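Side-chain contact in exotoxin type A precursor (allele 1) (Streptococcus pyogenes phage T12, PDB 1FNU), which probably acts as a secreted toxin of the staphylococcal and streptococcal superantigen family, the scarlet fever toxin encoded by a phage: residues 140-145 / 182-187. Residues are numbered along the deposited sequence; the frame is centred on the assembly and turned at random.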
loop_
_atom_site.group_PDB
_atom_site.type_symbol
_atom_site.label_atom_id
_atom_site.label_comp_id
_atom_site.label_asym_id
_atom_site.label_seq_id
_atom_site.Cartn_x
_atom_site.Cartn_y
_atom_site.Cartn_z
ATOM N N VAL A 140 -30.630 15.135 -5.340
ATOM C CA VAL A 140 -29.579 14.937 -4.339
ATOM C C VAL A 140 -29.157 13.496 -4.277
ATOM O O VAL A 140 -29.997 12.614 -4.504
ATOM C CB VAL A 140 -30.136 15.283 -2.994
ATOM C CG1 VAL A 140 -30.553 16.684 -3.021
ATOM C CG2 VAL A 140 -31.353 14.494 -2.732
ATOM N N THR A 141 -27.889 13.216 -3.995
ATOM C CA THR A 141 -27.557 11.798 -3.893
ATOM C C THR A 141 -28.133 11.238 -2.606
ATOM O O THR A 141 -28.322 11.955 -1.667
ATOM C CB THR A 141 -26.018 11.475 -3.893
ATOM O OG1 THR A 141 -25.434 11.916 -2.674
ATOM C CG2 THR A 141 -25.315 12.153 -5.089
ATOM N N ALA A 142 -28.475 9.946 -2.616
ATOM C CA ALA A 142 -28.958 9.258 -1.404
ATOM C C ALA A 142 -27.793 9.436 -0.339
ATOM O O ALA A 142 -28.015 9.672 0.877
ATOM C CB ALA A 142 -29.158 7.772 -1.737
ATOM N N GLN A 143 -26.555 9.332 -0.825
ATOM C CA GLN A 143 -25.439 9.506 0.059
ATOM C C GLN A 143 -25.568 10.779 0.920
ATOM O O GLN A 143 -25.433 10.777 2.182
ATOM C CB GLN A 143 -24.101 9.533 -0.756
ATOM C CG GLN A 143 -22.847 9.594 0.147
ATOM C CD GLN A 143 -21.536 9.611 -0.561
ATOM O OE1 GLN A 143 -21.466 9.636 -1.783
ATOM N NE2 GLN A 143 -20.461 9.627 0.209
ATOM N N GLU A 144 -25.798 11.895 0.270
ATOM C CA GLU A 144 -25.870 13.104 1.052
ATOM C C GLU A 144 -26.960 13.051 2.166
ATOM O O GLU A 144 -26.769 13.481 3.329
ATOM C CB GLU A 144 -26.090 14.308 0.119
ATOM C CG GLU A 144 -26.615 15.524 0.808
ATOM C CD GLU A 144 -26.739 16.755 -0.132
ATOM O OE1 GLU A 144 -26.198 16.717 -1.262
ATOM O OE2 GLU A 144 -27.357 17.777 0.279
ATOM N N LEU A 145 -28.080 12.467 1.821
ATOM C CA LEU A 145 -29.198 12.435 2.782
ATOM C C LEU A 145 -28.939 11.476 3.936
ATOM O O LEU A 145 -29.280 11.793 5.080
ATOM C CB LEU A 145 -30.442 12.067 2.038
ATOM C CG LEU A 145 -30.787 13.133 0.983
ATOM C CD1 LEU A 145 -31.962 12.603 0.270
ATOM C CD2 LEU A 145 -31.161 14.419 1.521
ATOM N N PHE A 182 -35.026 1.557 -2.159
ATOM C CA PHE A 182 -33.750 0.868 -1.868
ATOM C C PHE A 182 -33.271 1.126 -0.429
ATOM O O PHE A 182 -33.798 2.000 0.291
ATOM C CB PHE A 182 -32.633 1.194 -2.934
ATOM C CG PHE A 182 -32.351 2.652 -3.111
ATOM C CD1 PHE A 182 -31.461 3.317 -2.300
ATOM C CD2 PHE A 182 -33.083 3.389 -4.021
ATOM C CE1 PHE A 182 -31.306 4.699 -2.379
ATOM C CE2 PHE A 182 -32.956 4.796 -4.127
ATOM C CZ PHE A 182 -32.066 5.457 -3.300
ATOM N N TRP A 183 -32.271 0.384 0.028
ATOM C CA TRP A 183 -31.927 0.657 1.387
ATOM C C TRP A 183 -30.466 0.399 1.610
ATOM O O TRP A 183 -29.835 -0.223 0.752
ATOM C CB TRP A 183 -32.808 -0.171 2.351
ATOM C CG TRP A 183 -32.773 -1.599 2.078
ATOM C CD1 TRP A 183 -33.632 -2.327 1.304
ATOM C CD2 TRP A 183 -31.796 -2.522 2.573
ATOM N NE1 TRP A 183 -33.253 -3.660 1.294
ATOM C CE2 TRP A 183 -32.125 -3.800 2.065
ATOM C CE3 TRP A 183 -30.665 -2.392 3.407
ATOM C CZ2 TRP A 183 -31.359 -4.954 2.361
ATOM C CZ3 TRP A 183 -29.899 -3.555 3.702
ATOM C CH2 TRP A 183 -30.255 -4.810 3.180
ATOM N N PHE A 184 -29.932 0.964 2.700
ATOM C CA PHE A 184 -28.518 0.796 3.060
ATOM C C PHE A 184 -28.471 0.250 4.505
ATOM O O PHE A 184 -29.197 0.751 5.379
ATOM C CB PHE A 184 -27.760 2.142 3.079
ATOM C CG PHE A 184 -27.785 2.913 1.787
ATOM C CD1 PHE A 184 -27.705 2.291 0.586
ATOM C CD2 PHE A 184 -27.845 4.301 1.815
ATOM C CE1 PHE A 184 -27.698 3.047 -0.593
ATOM C CE2 PHE A 184 -27.827 5.047 0.599
ATOM C CZ PHE A 184 -27.757 4.397 -0.556
ATOM N N ASP A 185 -27.621 -0.761 4.740
ATOM C CA ASP A 185 -27.381 -1.328 6.079
ATOM C C ASP A 185 -26.502 -0.355 6.911
ATOM O O ASP A 185 -25.405 0.011 6.466
ATOM C CB ASP A 185 -26.648 -2.650 5.945
ATOM C CG ASP A 185 -26.780 -3.472 7.160
ATOM O OD1 ASP A 185 -26.785 -2.834 8.253
ATOM O OD2 ASP A 185 -26.875 -4.712 7.039
ATOM N N PHE A 186 -26.974 0.097 8.069
ATOM C CA PHE A 186 -26.173 0.981 8.896
ATOM C C PHE A 186 -24.908 0.298 9.413
ATOM O O PHE A 186 -24.002 0.966 9.865
ATOM C CB PHE A 186 -26.937 1.535 10.103
ATOM C CG PHE A 186 -27.959 2.631 9.778
ATOM C CD1 PHE A 186 -27.957 3.288 8.559
ATOM C CD2 PHE A 186 -28.832 3.082 10.763
ATOM C CE1 PHE A 186 -28.782 4.382 8.297
ATOM C CE2 PHE A 186 -29.694 4.208 10.524
ATOM C CZ PHE A 186 -29.657 4.858 9.267
ATOM N N PHE A 187 -24.861 -1.024 9.339
ATOM C CA PHE A 187 -23.733 -1.761 9.869
ATOM C C PHE A 187 -22.993 -2.620 8.854
ATOM O O PHE A 187 -23.592 -3.251 7.993
ATOM C CB PHE A 187 -24.209 -2.637 11.064
ATOM C CG PHE A 187 -24.778 -1.844 12.188
ATOM C CD1 PHE A 187 -23.975 -0.996 12.939
ATOM C CD2 PHE A 187 -26.115 -1.879 12.467
ATOM C CE1 PHE A 187 -24.503 -0.153 13.973
ATOM C CE2 PHE A 187 -26.677 -1.034 13.513
ATOM C CZ PHE A 187 -25.867 -0.179 14.248
#
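Ala142, the first residue of helix 142-157, sets its methyl against two phenylalanine rings of strand 182-185. Ala142 CB lies 3.8 Å from Phe182 CE1. Ala142 CB is also 3.8 Å from Phe184 CE2. Both rings present an edge, and the methyl sits near each ring plane. The tight part is this one methyl, which both rims approach from the strand side. The rings leave the strand with different first torsions (chi1 56° for Phe182, -58° for Phe184), yet both bring an edge to the same methyl. Phe182 also meets the ring of Phe174 on the adjacent strand 169-176, while Phe184 reaches Asp146 and Arg150 further along the helix.

No hydrogen bond crosses the contact, and the backbones stay well apart. Away from the methyl the contact is loose. Trp183, between the two rings in sequence, is partly exposed and packs on Pro4. The helix start is fixed locally: Thr141 is the N-cap, and its OG1 accepts from Glu144 N at 3.0 Å. At the strand end, Asp185 OD1 accepts a hydrogen bond from Phe187 N at 2.9 Å, an Asx turn. This is apolar packing of helix start on edge strand in the beta-grasp domain's mixed sheet.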